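Local coordinates for protein D-glycerate 3-kinase (Cryptococcus neoformans var. grubii serotype A, PDB 6CKG) that probably phosphorylates D-glycerate at the 3-position with ATP as phosphate donor, acting as a P-loop-type small-molecule kinase, at residues A33-S38 and T43-L48; N104-G109 and I288-P293; K127-N132 and W242-C247; A199-Q204 and T219-S224. One frame throughout, in Å; residues are numbered along the deposited sequence.

None of the four contacts is deep core: contacts 1, 2 and 4 are partly buried and contact 3 lies at the surface. Contacts 1 and 3 are neighbours, their centres 11 Å apart, both where chain enters a parallel strand, 48-53 or 247-253; they join through the bond from N132 ND2 to C45 O. Contacts 2 and 4 lie on the opposite side of the chain's centre; contact 2 is on helix 281-298, the 219-222 segment of contact 4 packs on it, and Y223 OH lies near N289 O. In contacts 1 to 3 a histidine, arginine or lysine donates to backbone carbonyls of a loop or turn, whereas contact 4 is purely apolar across its two segments.

Contact 1: residues A33-S38 and T43-L48; sequences ARHRSS and TMCPPL
H35 reaches from the last turn of helix 19-38 to the returning chain and gives its NE2 proton to the carbonyl oxygen of P46, 2.9 Å away. The acceptor lies in the imidazole plane, but the N-H...O path is bent (148°) and the donor stands well above the carbonyl plane of P46, away from a lone-pair direction. P46 is followed by P47, so its carbonyl belongs to a tertiary amide, a good acceptor, and the paired rings limit the chain's freedom here. The same oxygen takes a second bond from water 1, at 2.6 Å, and that water accepts from R36 NE. R36 has its stronger partner outside, a salt bridge from NH2 to D175.

Helix 19-38 here turns back through a short loop into strand 48-53, an inner strand of the mixed, mostly parallel sheet, flanked by 176-180 and 247-253, in a fold consistent with the P-loop kinases. H35 ties the helix end to the chain just before that strand.

Apolar and sulfur contacts surround the imidazole. L48 covers one face, its CA 4.2 Å from the ring centroid in a CH-pi contact, while its CD1 reaches H35 CB at 3.9 Å. C45 SG approaches obliquely, 3.4 Å from H35 CD2; with SG anti to the backbone N (chi1 -174°), the small polarisable thiol is turned to the ring. It also lies near the plane of the R36 guanidinium, at its edge, and 4.0 Å from R36 CD. R34 contributes less: its NH2, bonded to Q31, passes L48 CD1 at 4.0 Å.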
loop_
_atom_site.group_PDB
_atom_site.type_symbol
_atom_site.label_atom_id
_atom_site.label_comp_id
_atom_site.label_asym_id
_atom_site.label_seq_id
_atom_site.Cartn_x
_atom_site.Cartn_y
_atom_site.Cartn_z
ATOM N N ALA A 33 6.223 -22.248 0.511
ATOM C CA ALA A 33 6.925 -23.491 0.834
ATOM C C ALA A 33 8.069 -23.250 1.815
ATOM O O ALA A 33 8.270 -24.045 2.739
ATOM C CB ALA A 33 7.442 -24.165 -0.439
ATOM N N ARG A 34 8.830 -22.165 1.636
ATOM C CA ARG A 34 9.884 -21.828 2.591
ATOM C C ARG A 34 9.301 -21.545 3.971
ATOM O O ARG A 34 9.803 -22.036 4.988
ATOM C CB ARG A 34 10.676 -20.613 2.089
ATOM C CG ARG A 34 11.804 -20.166 3.017
ATOM C CD ARG A 34 12.172 -18.694 2.801
ATOM N NE ARG A 34 10.979 -17.852 2.710
ATOM C CZ ARG A 34 10.196 -17.545 3.742
ATOM N NH1 ARG A 34 10.486 -18.001 4.957
ATOM N NH2 ARG A 34 9.121 -16.780 3.562
ATOM N N HIS A 35 8.253 -20.720 4.016
ATOM C CA HIS A 35 7.529 -20.415 5.248
ATOM C C HIS A 35 7.108 -21.685 5.982
ATOM O O HIS A 35 7.322 -21.817 7.192
ATOM C CB HIS A 35 6.322 -19.548 4.871
ATOM C CG HIS A 35 5.467 -19.095 6.017
ATOM N ND1 HIS A 35 5.907 -18.215 6.985
ATOM C CD2 HIS A 35 4.163 -19.332 6.292
ATOM C CE1 HIS A 35 4.922 -17.965 7.830
ATOM N NE2 HIS A 35 3.853 -18.632 7.433
ATOM N N ARG A 36 6.522 -22.643 5.254
ATOM C CA ARG A 36 6.050 -23.882 5.871
ATOM C C ARG A 36 7.215 -24.757 6.338
ATOM O O ARG A 36 7.103 -25.454 7.355
ATOM C CB ARG A 36 5.166 -24.653 4.885
ATOM C CG ARG A 36 3.837 -23.981 4.536
ATOM C CD ARG A 36 2.705 -24.483 5.429
ATOM N NE ARG A 36 1.472 -23.702 5.279
ATOM C CZ ARG A 36 0.558 -23.942 4.345
ATOM N NH1 ARG A 36 0.745 -24.930 3.476
ATOM N NH2 ARG A 36 -0.541 -23.200 4.274
ATOM N N SER A 37 8.332 -24.754 5.599
ATOM C CA SER A 37 9.513 -25.508 6.026
ATOM C C SER A 37 10.152 -24.879 7.253
ATOM O O SER A 37 10.655 -25.586 8.134
ATOM C CB SER A 37 10.543 -25.579 4.898
ATOM O OG SER A 37 10.078 -26.385 3.836
ATOM N N SER A 38 10.140 -23.551 7.322
ATOM C CA SER A 38 10.821 -22.809 8.371
ATOM C C SER A 38 10.057 -22.790 9.684
ATOM O O SER A 38 10.664 -22.535 10.729
ATOM C CB SER A 38 11.057 -21.365 7.923
ATOM O OG SER A 38 11.941 -21.303 6.812
ATOM N N THR A 43 2.311 -24.645 17.380
ATOM C CA THR A 43 1.056 -24.179 16.812
ATOM C C THR A 43 1.054 -24.365 15.294
ATOM O O THR A 43 2.082 -24.630 14.666
ATOM C CB THR A 43 0.817 -22.708 17.157
ATOM O OG1 THR A 43 2.016 -21.959 16.925
ATOM C CG2 THR A 43 0.397 -22.552 18.611
ATOM N N MET A 44 -0.132 -24.223 14.707
ATOM C CA MET A 44 -0.273 -24.316 13.261
ATOM C C MET A 44 0.513 -23.208 12.567
ATOM O O MET A 44 0.693 -22.108 13.105
ATOM C CB MET A 44 -1.744 -24.225 12.859
ATOM C CG MET A 44 -2.580 -25.432 13.257
ATOM S SD MET A 44 -2.070 -26.906 12.367
ATOM C CE MET A 44 -2.121 -26.321 10.671
ATOM N N CYS A 45 0.964 -23.498 11.350
ATOM C CA CYS A 45 1.679 -22.488 10.580
ATOM C C CYS A 45 0.739 -21.334 10.234
ATOM O O CYS A 45 -0.368 -21.564 9.723
ATOM C CB CYS A 45 2.279 -23.082 9.307
ATOM S SG CYS A 45 3.315 -21.865 8.418
ATOM N N PRO A 46 1.122 -20.095 10.516
ATOM C CA PRO A 46 0.274 -18.953 10.172
ATOM C C PRO A 46 0.225 -18.754 8.668
ATOM O O PRO A 46 1.065 -19.307 7.938
ATOM C CB PRO A 46 0.972 -17.767 10.860
ATOM C CG PRO A 46 2.047 -18.356 11.711
ATOM C CD PRO A 46 2.387 -19.680 11.140
ATOM N N PRO A 47 -0.738 -17.972 8.169
ATOM C CA PRO A 47 -0.683 -17.554 6.760
ATOM C C PRO A 47 0.630 -16.844 6.463
ATOM O O PRO A 47 1.174 -16.130 7.308
ATOM C CB PRO A 47 -1.863 -16.582 6.617
ATOM C CG PRO A 47 -2.682 -16.739 7.849
ATOM C CD PRO A 47 -1.815 -17.292 8.917
ATOM N N LEU A 48 1.128 -17.044 5.244
ATOM C CA LEU A 48 2.205 -16.221 4.711
ATOM C C LEU A 48 1.655 -14.834 4.426
ATOM O O LEU A 48 0.666 -14.705 3.703
ATOM C CB LEU A 48 2.755 -16.843 3.428
ATOM C CG LEU A 48 3.817 -16.043 2.668
ATOM C CD1 LEU A 48 5.163 -16.124 3.410
ATOM C CD2 LEU A 48 3.953 -16.571 1.223
HETATM O O HOH W 1 0.605 -20.823 5.834
#

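Contact 2: residues N104-G109 and I288-P293; sequences NPLLNG and INRYMP
R290 extends from helix 281-298 to the 104-109 loop and presents one nitrogen, NH1, to two of its carbonyl oxygens. NH1 lies 2.6 Å from L106 O and 3.0 Å from G109 O; both bonds are weak, with N-H...O angles of 127° and 124°. The oxygens sit near the guanidinium plane, at its edge, as does P105 O, 3.6 Å from R290 NE. The other end, NH2, bonds to the carbonyl of R110, so the guanidinium gathers the carbonyls of L106, G109 and R110 at the end of one bend, a task that suits arginine's several N-H groups.

The loop joins helix 91-100 to helix 118-129, and the contact fastens it to a helix 179 residues further along the chain. N104 OD1 braces the bend from within through weak bonds to the amides of L106 and L107.

Packing falls to the aliphatic parts. L106 CD2 lies 3.8 Å from R290 CG and 3.7 Å from R290 O, a branched apolar tip resting against the start of the arginine chain and the helix backbone. Beyond it the R290 chain bends at chi3 (72°), which turns the guanidinium to the carbonyls. The N108 amide stands close by, with OD1 3.9 Å from R290 NE.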
loop_
_atom_site.group_PDB
_atom_site.type_symbol
_atom_site.label_atom_id
_atom_site.label_comp_id
_atom_site.label_asym_id
_atom_site.label_seq_id
_atom_site.Cartn_x
_atom_site.Cartn_y
_atom_site.Cartn_z
ATOM N N ASN A 104 -1.407 21.787 7.906
ATOM C CA ASN A 104 -0.803 20.710 7.132
ATOM C C ASN A 104 -1.757 20.308 6.013
ATOM O O ASN A 104 -2.725 19.568 6.260
ATOM C CB ASN A 104 -0.474 19.513 8.026
ATOM C CG ASN A 104 0.354 18.452 7.304
ATOM O OD1 ASN A 104 0.143 18.181 6.122
ATOM N ND2 ASN A 104 1.311 17.862 8.010
ATOM N N PRO A 105 -1.533 20.757 4.780
ATOM C CA PRO A 105 -2.438 20.387 3.685
ATOM C C PRO A 105 -2.487 18.901 3.407
ATOM O O PRO A 105 -3.489 18.413 2.870
ATOM C CB PRO A 105 -1.859 21.148 2.486
ATOM C CG PRO A 105 -0.412 21.337 2.831
ATOM C CD PRO A 105 -0.407 21.584 4.314
ATOM N N LEU A 106 -1.422 18.162 3.722
ATOM C CA LEU A 106 -1.433 16.731 3.455
ATOM C C LEU A 106 -2.355 15.973 4.405
ATOM O O LEU A 106 -2.838 14.893 4.047
ATOM C CB LEU A 106 0.001 16.184 3.520
ATOM C CG LEU A 106 0.883 16.730 2.397
ATOM C CD1 LEU A 106 2.308 16.109 2.378
ATOM C CD2 LEU A 106 0.158 16.514 1.063
ATOM N N LEU A 107 -2.642 16.523 5.586
ATOM C CA LEU A 107 -3.528 15.869 6.540
ATOM C C LEU A 107 -4.949 16.423 6.512
ATOM O O LEU A 107 -5.753 16.101 7.398
ATOM C CB LEU A 107 -2.945 15.971 7.949
ATOM C CG LEU A 107 -1.564 15.323 8.103
ATOM C CD1 LEU A 107 -0.939 15.661 9.451
ATOM C CD2 LEU A 107 -1.672 13.793 7.908
ATOM N N ASN A 108 -5.293 17.232 5.516
ATOM C CA ASN A 108 -6.630 17.802 5.489
ATOM C C ASN A 108 -7.633 16.860 4.834
ATOM O O ASN A 108 -8.773 17.257 4.584
ATOM C CB ASN A 108 -6.618 19.177 4.802
ATOM C CG ASN A 108 -6.392 19.092 3.301
ATOM O OD1 ASN A 108 -6.261 18.007 2.730
ATOM N ND2 ASN A 108 -6.369 20.247 2.650
ATOM N N GLY A 109 -7.221 15.631 4.558
ATOM C CA GLY A 109 -8.079 14.581 4.025
ATOM C C GLY A 109 -7.277 13.302 3.967
ATOM O O GLY A 109 -6.073 13.293 4.234
ATOM N N ILE A 288 -2.505 13.892 -7.235
ATOM C CA ILE A 288 -1.286 13.096 -7.226
ATOM C C ILE A 288 -0.151 13.875 -6.566
ATOM O O ILE A 288 0.760 13.278 -5.979
ATOM C CB ILE A 288 -0.939 12.650 -8.660
ATOM C CG1 ILE A 288 -1.835 11.478 -9.091
ATOM C CG2 ILE A 288 0.526 12.226 -8.790
ATOM C CD1 ILE A 288 -1.663 10.191 -8.252
ATOM N N ASN A 289 -0.206 15.210 -6.607
ATOM C CA ASN A 289 0.806 16.011 -5.930
ATOM C C ASN A 289 0.765 15.832 -4.417
ATOM O O ASN A 289 1.760 16.131 -3.751
ATOM C CB ASN A 289 0.642 17.493 -6.286
ATOM C CG ASN A 289 1.136 17.815 -7.677
ATOM O OD1 ASN A 289 1.917 17.069 -8.256
ATOM N ND2 ASN A 289 0.690 18.937 -8.217
ATOM N N ARG A 290 -0.356 15.368 -3.858
ATOM C CA ARG A 290 -0.398 15.046 -2.432
ATOM C C ARG A 290 0.299 13.721 -2.114
ATOM O O ARG A 290 0.813 13.559 -1.003
ATOM C CB ARG A 290 -1.848 15.011 -1.925
ATOM C CG ARG A 290 -2.498 16.409 -1.707
ATOM C CD ARG A 290 -3.947 16.359 -1.127
ATOM N NE ARG A 290 -4.008 15.962 0.289
ATOM C CZ ARG A 290 -4.450 14.778 0.723
ATOM N NH1 ARG A 290 -4.459 14.493 2.021
ATOM N NH2 ARG A 290 -4.891 13.877 -0.139
ATOM N N TYR A 291 0.321 12.767 -3.053
ATOM C CA TYR A 291 0.977 11.481 -2.831
ATOM C C TYR A 291 2.452 11.481 -3.208
ATOM O O TYR A 291 3.246 10.791 -2.559
ATOM C CB TYR A 291 0.272 10.375 -3.625
ATOM C CG TYR A 291 -1.111 10.063 -3.113
ATOM C CD1 TYR A 291 -2.207 10.857 -3.467
ATOM C CD2 TYR A 291 -1.324 8.986 -2.257
ATOM C CE1 TYR A 291 -3.475 10.576 -2.987
ATOM C CE2 TYR A 291 -2.586 8.701 -1.773
ATOM C CZ TYR A 291 -3.655 9.493 -2.145
ATOM O OH TYR A 291 -4.902 9.203 -1.659
ATOM N N MET A 292 2.827 12.213 -4.256
ATOM C CA MET A 292 4.201 12.182 -4.758
ATOM C C MET A 292 5.280 12.486 -3.718
ATOM O O MET A 292 6.353 11.866 -3.796
ATOM C CB MET A 292 4.336 13.148 -5.945
ATOM C CG MET A 292 4.218 12.491 -7.301
ATOM S SD MET A 292 5.464 11.214 -7.594
ATOM C CE MET A 292 4.375 9.840 -7.906
ATOM N N PRO A 293 5.100 13.409 -2.760
ATOM C CA PRO A 293 6.166 13.597 -1.757
ATOM C C PRO A 293 6.461 12.334 -0.972
ATOM O O PRO A 293 7.615 12.111 -0.585
ATOM C CB PRO A 293 5.621 14.706 -0.844
ATOM C CG PRO A 293 4.494 15.313 -1.567
ATOM C CD PRO A 293 3.963 14.318 -2.528
#

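Contact 3: residues K127-N132 and W242-C247; sequences KLKSIN and WDQIDC
K129 NZ donates to the carbonyl oxygen of Q244 at 2.7 Å, the one direct hydrogen bond across this contact. The ammonium lies in the carbonyl plane, on a lone pair, with a C=O...N angle of 137°. Q244 is the third residue of a type I beta turn running from W242 to I245, closed by the bond from I245 N to W242 O, so the accepting carbonyl projects from a well-defined bend.

A second, looser link goes through solvent. Water 2 accepts from K129 NZ at 3.1 Å and donates to D246 OD2 at 2.7 Å. The direct distance from K129 NZ to D246 OD1 is 4.1 Å, beyond a salt bridge, and D246 OD2 has a further partner in the backbone N of V49, at the beginning of strand 48-53. That aspartate thus links two adjoining strands, 48-53 and 247-253, where they begin.

The packing is between two long, flexible side chains that cross obliquely. K129 CE lies 3.3 Å from Q244 OE1, and K129 CD lies 3.6 Å from Q244 NE2, so the amide rests against the methylenes of the lysine. Bends at chi3 and chi4 of K129, 76° and 93°, bring the ammonium round to the turn. Lysine fits the end of helix 118-129 because its chain can cover the gap of 8.7 Å between the CA atoms of K129 and Q244, and it also touches V49.

With a carbonyl, a water and a nearby carboxylate around it, the ammonium would probably be stabilised in its charged form.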
loop_
_atom_site.group_PDB
_atom_site.type_symbol
_atom_site.label_atom_id
_atom_site.label_comp_id
_atom_site.label_asym_id
_atom_site.label_seq_id
_atom_site.Cartn_x
_atom_site.Cartn_y
_atom_site.Cartn_z
ATOM N N LYS A 127 -5.276 -10.787 13.764
ATOM C CA LYS A 127 -6.364 -11.757 13.663
ATOM C C LYS A 127 -6.126 -12.724 12.509
ATOM O O LYS A 127 -6.276 -13.941 12.665
ATOM C CB LYS A 127 -7.699 -11.028 13.494
ATOM C CG LYS A 127 -8.940 -11.911 13.711
ATOM C CD LYS A 127 -9.072 -12.345 15.162
ATOM C CE LYS A 127 -10.394 -13.060 15.430
ATOM N NZ LYS A 127 -11.546 -12.116 15.414
ATOM N N LEU A 128 -5.782 -12.199 11.328
ATOM C CA LEU A 128 -5.515 -13.087 10.198
ATOM C C LEU A 128 -4.342 -14.011 10.490
ATOM O O LEU A 128 -4.367 -15.192 10.123
ATOM C CB LEU A 128 -5.256 -12.278 8.926
ATOM C CG LEU A 128 -6.468 -11.533 8.359
ATOM C CD1 LEU A 128 -6.067 -10.511 7.275
ATOM C CD2 LEU A 128 -7.511 -12.503 7.827
ATOM N N LYS A 129 -3.315 -13.504 11.179
ATOM C CA LYS A 129 -2.114 -14.304 11.403
ATOM C C LYS A 129 -2.337 -15.434 12.406
ATOM O O LYS A 129 -1.580 -16.404 12.393
ATOM C CB LYS A 129 -0.960 -13.399 11.838
ATOM C CG LYS A 129 -0.401 -12.555 10.686
ATOM C CD LYS A 129 0.632 -11.541 11.154
ATOM C CE LYS A 129 1.975 -12.176 11.452
ATOM N NZ LYS A 129 2.891 -12.142 10.271
ATOM N N SER A 130 -3.356 -15.339 13.260
ATOM C CA SER A 130 -3.724 -16.411 14.173
ATOM C C SER A 130 -4.886 -17.249 13.651
ATOM O O SER A 130 -5.388 -18.118 14.375
ATOM C CB SER A 130 -4.081 -15.836 15.545
ATOM O OG SER A 130 -5.308 -15.127 15.496
ATOM N N ILE A 131 -5.327 -17.013 12.414
ATOM C CA ILE A 131 -6.572 -17.637 11.958
ATOM C C ILE A 131 -6.443 -19.148 11.727
ATOM O O ILE A 131 -7.465 -19.846 11.673
ATOM C CB ILE A 131 -7.068 -16.909 10.691
ATOM C CG1 ILE A 131 -8.583 -17.048 10.536
ATOM C CG2 ILE A 131 -6.336 -17.414 9.441
ATOM C CD1 ILE A 131 -9.166 -16.023 9.582
ATOM N N ASN A 132 -5.227 -19.689 11.613
ATOM C CA ASN A 132 -5.068 -21.133 11.450
ATOM C C ASN A 132 -4.926 -21.866 12.776
ATOM O O ASN A 132 -4.842 -23.103 12.779
ATOM C CB ASN A 132 -3.854 -21.453 10.569
ATOM C CG ASN A 132 -3.954 -20.845 9.192
ATOM O OD1 ASN A 132 -5.049 -20.600 8.692
ATOM N ND2 ASN A 132 -2.807 -20.598 8.565
ATOM N N TRP A 242 4.468 -2.965 9.443
ATOM C CA TRP A 242 5.371 -3.478 8.410
ATOM C C TRP A 242 6.068 -4.750 8.861
ATOM O O TRP A 242 6.306 -5.667 8.053
ATOM C CB TRP A 242 6.421 -2.437 8.038
ATOM C CG TRP A 242 5.953 -1.129 7.437
ATOM C CD1 TRP A 242 6.712 0.022 7.339
ATOM C CD2 TRP A 242 4.681 -0.814 6.824
ATOM N NE1 TRP A 242 5.995 1.018 6.721
ATOM C CE2 TRP A 242 4.747 0.549 6.409
ATOM C CE3 TRP A 242 3.497 -1.530 6.595
ATOM C CZ2 TRP A 242 3.695 1.185 5.764
ATOM C CZ3 TRP A 242 2.440 -0.881 5.969
ATOM C CH2 TRP A 242 2.544 0.467 5.569
ATOM N N ASP A 243 6.419 -4.823 10.146
ATOM C CA ASP A 243 7.175 -5.966 10.652
ATOM C C ASP A 243 6.372 -7.263 10.661
ATOM O O ASP A 243 6.951 -8.319 10.920
ATOM C CB ASP A 243 7.693 -5.675 12.068
ATOM C CG ASP A 243 8.888 -4.711 12.077
ATOM O OD1 ASP A 243 9.502 -4.471 11.007
ATOM O OD2 ASP A 243 9.213 -4.183 13.160
ATOM N N GLN A 244 5.061 -7.204 10.435
ATOM C CA GLN A 244 4.223 -8.388 10.322
ATOM C C GLN A 244 4.278 -9.013 8.935
ATOM O O GLN A 244 3.774 -10.126 8.752
ATOM C CB GLN A 244 2.787 -8.015 10.681
ATOM C CG GLN A 244 2.612 -7.603 12.142
ATOM C CD GLN A 244 2.342 -8.805 13.025
ATOM O OE1 GLN A 244 3.205 -9.664 13.201
ATOM N NE2 GLN A 244 1.117 -8.898 13.550
ATOM N N ILE A 245 4.910 -8.346 7.979
ATOM C CA ILE A 245 4.991 -8.817 6.598
ATOM C C ILE A 245 6.166 -9.780 6.440
ATOM O O ILE A 245 7.293 -9.491 6.866
ATOM C CB ILE A 245 5.125 -7.619 5.645
ATOM C CG1 ILE A 245 3.884 -6.718 5.774
ATOM C CG2 ILE A 245 5.380 -8.076 4.223
ATOM C CD1 ILE A 245 3.936 -5.433 4.927
ATOM N N ASP A 246 5.915 -10.920 5.784
ATOM C CA ASP A 246 6.918 -11.965 5.600
ATOM C C ASP A 246 7.711 -11.811 4.308
ATOM O O ASP A 246 8.918 -12.066 4.289
ATOM C CB ASP A 246 6.255 -13.350 5.602
ATOM C CG ASP A 246 5.520 -13.645 6.891
ATOM O OD1 ASP A 246 6.090 -13.390 7.964
ATOM O OD2 ASP A 246 4.369 -14.121 6.834
ATOM N N CYS A 247 7.056 -11.436 3.216
ATOM C CA CYS A 247 7.737 -11.290 1.935
ATOM C C CYS A 247 7.041 -10.170 1.172
ATOM O O CYS A 247 6.002 -9.665 1.594
ATOM C CB CYS A 247 7.747 -12.627 1.157
ATOM S SG CYS A 247 6.087 -13.213 0.707
HETATM O O HOH W 2 3.026 -14.994 8.999
#

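Contact 4: residues A199-Q204 and T219-S224; sequences AEAGRQ and TILLYS
The last turn of helix 191-204 comes against a short 3-10 segment, 219-222, with the CA atoms of G202 and L221 7.1 Å apart and no hydrogen bond between the two pieces.

What joins them is apolar. A201 points its methyl at the 3-10 turn, where CB lies 3.8 Å from L221 CD2 and 3.9 Å from I220 CD1, so a single small group is met by a branch methyl of L221 and the terminal methyl of I220. Alanine suits this position because its short side chain lets the bulkier residues come near the helix. The two methyls of L221 divide between A201's side chain and its carbonyl: CD2 meets the methyl, while CD1 packs on the carbonyl oxygen of A201 at 3.7 Å. G202, with no side chain, presents its backbone N to L221 CD2 at 3.9 Å. I220 has CG1 placed between its backbone N and carbonyl carbon (chi1 58°), and the extended continuation carries CD1 to A201.

Elsewhere on the helix, E200 OE1 accepts from R203 NH1 at 2.9 Å in a salt bridge. The bond approaches the anti side of the carboxylate oxygen, tilted from both planes by 21°.

The 3-10 segment is itself held to helix 281-298, for the carboxylate of E296 accepts from T219 OG1 at OE2 and from I220 N at OE1. I220 also packs on L297 and on L228 of helix 225-236, whose N-cap is S224, its OG bonded to the N of T227. The contact therefore lays the end of helix 191-204 on a turn already wedged between helices 225-236 and 281-298.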
loop_
_atom_site.group_PDB
_atom_site.type_symbol
_atom_site.label_atom_id
_atom_site.label_comp_id
_atom_site.label_asym_id
_atom_site.label_seq_id
_atom_site.Cartn_x
_atom_site.Cartn_y
_atom_site.Cartn_z
ATOM N N ALA A 199 16.827 19.768 1.057
ATOM C CA ALA A 199 17.831 20.721 0.585
ATOM C C ALA A 199 18.353 20.343 -0.792
ATOM O O ALA A 199 18.623 21.219 -1.624
ATOM C CB ALA A 199 18.997 20.809 1.569
ATOM N N GLU A 200 18.531 19.042 -1.045
ATOM C CA GLU A 200 19.048 18.619 -2.344
ATOM C C GLU A 200 18.084 19.018 -3.457
ATOM O O GLU A 200 18.494 19.571 -4.486
ATOM C CB GLU A 200 19.294 17.108 -2.341
ATOM C CG GLU A 200 19.553 16.498 -3.715
ATOM C CD GLU A 200 20.859 16.969 -4.331
ATOM O OE1 GLU A 200 21.733 17.471 -3.595
ATOM O OE2 GLU A 200 21.012 16.846 -5.561
ATOM N N ALA A 201 16.792 18.764 -3.251
ATOM C CA ALA A 201 15.766 19.148 -4.215
ATOM C C ALA A 201 15.853 20.624 -4.551
ATOM O O ALA A 201 15.726 21.020 -5.716
ATOM C CB ALA A 201 14.380 18.822 -3.653
ATOM N N GLY A 202 16.042 21.463 -3.532
ATOM C CA GLY A 202 16.085 22.895 -3.773
ATOM C C GLY A 202 17.290 23.322 -4.585
ATOM O O GLY A 202 17.216 24.281 -5.357
ATOM N N ARG A 203 18.411 22.617 -4.432
ATOM C CA ARG A 203 19.605 22.936 -5.207
ATOM C C ARG A 203 19.504 22.463 -6.651
ATOM O O ARG A 203 20.166 23.028 -7.525
ATOM C CB ARG A 203 20.843 22.328 -4.545
ATOM C CG ARG A 203 21.380 23.150 -3.376
ATOM C CD ARG A 203 22.712 22.604 -2.879
ATOM N NE ARG A 203 22.650 21.158 -2.679
ATOM C CZ ARG A 203 22.418 20.574 -1.510
ATOM N NH1 ARG A 203 22.377 19.254 -1.433
ATOM N NH2 ARG A 203 22.216 21.313 -0.418
ATOM N N GLN A 204 18.676 21.451 -6.924
ATOM C CA GLN A 204 18.583 20.910 -8.276
ATOM C C GLN A 204 17.638 21.706 -9.168
ATOM O O GLN A 204 17.808 21.709 -10.391
ATOM C CB GLN A 204 18.123 19.451 -8.234
ATOM C CG GLN A 204 19.070 18.500 -7.514
ATOM C CD GLN A 204 18.921 17.064 -7.993
ATOM O OE1 GLN A 204 18.767 16.811 -9.190
ATOM N NE2 GLN A 204 18.964 16.116 -7.060
ATOM N N THR A 219 8.103 17.269 -5.978
ATOM C CA THR A 219 6.889 17.745 -5.323
ATOM C C THR A 219 7.102 18.075 -3.850
ATOM O O THR A 219 6.289 18.806 -3.276
ATOM C CB THR A 219 5.767 16.723 -5.465
ATOM O OG1 THR A 219 6.141 15.511 -4.805
ATOM C CG2 THR A 219 5.495 16.442 -6.930
ATOM N N ILE A 220 8.163 17.567 -3.217
ATOM C CA ILE A 220 8.376 17.930 -1.818
ATOM C C ILE A 220 8.571 19.433 -1.684
ATOM O O ILE A 220 8.251 20.010 -0.640
ATOM C CB ILE A 220 9.559 17.157 -1.194
ATOM C CG1 ILE A 220 10.854 17.408 -1.956
ATOM C CG2 ILE A 220 9.238 15.661 -1.119
ATOM C CD1 ILE A 220 12.094 16.772 -1.287
ATOM N N LEU A 221 9.067 20.095 -2.737
ATOM C CA LEU A 221 9.240 21.546 -2.698
ATOM C C LEU A 221 7.912 22.290 -2.678
ATOM O O LEU A 221 7.914 23.502 -2.459
ATOM C CB LEU A 221 10.067 22.029 -3.890
ATOM C CG LEU A 221 11.524 21.544 -3.966
ATOM C CD1 LEU A 221 12.224 22.148 -5.158
ATOM C CD2 LEU A 221 12.279 21.892 -2.687
ATOM N N LEU A 222 6.786 21.603 -2.913
ATOM C CA LEU A 222 5.486 22.250 -2.780
ATOM C C LEU A 222 5.064 22.422 -1.328
ATOM O O LEU A 222 4.079 23.118 -1.063
ATOM C CB LEU A 222 4.411 21.448 -3.528
ATOM C CG LEU A 222 4.531 21.343 -5.052
ATOM C CD1 LEU A 222 3.627 20.238 -5.567
ATOM C CD2 LEU A 222 4.194 22.677 -5.722
ATOM N N TYR A 223 5.787 21.824 -0.387
ATOM C CA TYR A 223 5.345 21.726 0.995
ATOM C C TYR A 223 6.414 22.273 1.929
ATOM O O TYR A 223 7.607 22.246 1.617
ATOM C CB TYR A 223 5.008 20.256 1.330
ATOM C CG TYR A 223 3.879 19.747 0.464
ATOM C CD1 TYR A 223 2.554 20.078 0.751
ATOM C CD2 TYR A 223 4.135 18.972 -0.665
ATOM C CE1 TYR A 223 1.513 19.641 -0.062
ATOM C CE2 TYR A 223 3.102 18.525 -1.476
ATOM C CZ TYR A 223 1.803 18.856 -1.168
ATOM O OH TYR A 223 0.796 18.409 -1.982
ATOM N N SER A 224 5.976 22.753 3.088
ATOM C CA SER A 224 6.919 23.211 4.094
ATOM C C SER A 224 7.660 22.027 4.703
ATOM O O SER A 224 7.186 20.887 4.690
ATOM C CB SER A 224 6.202 23.974 5.208
ATOM O OG SER A 224 5.362 23.079 5.926
#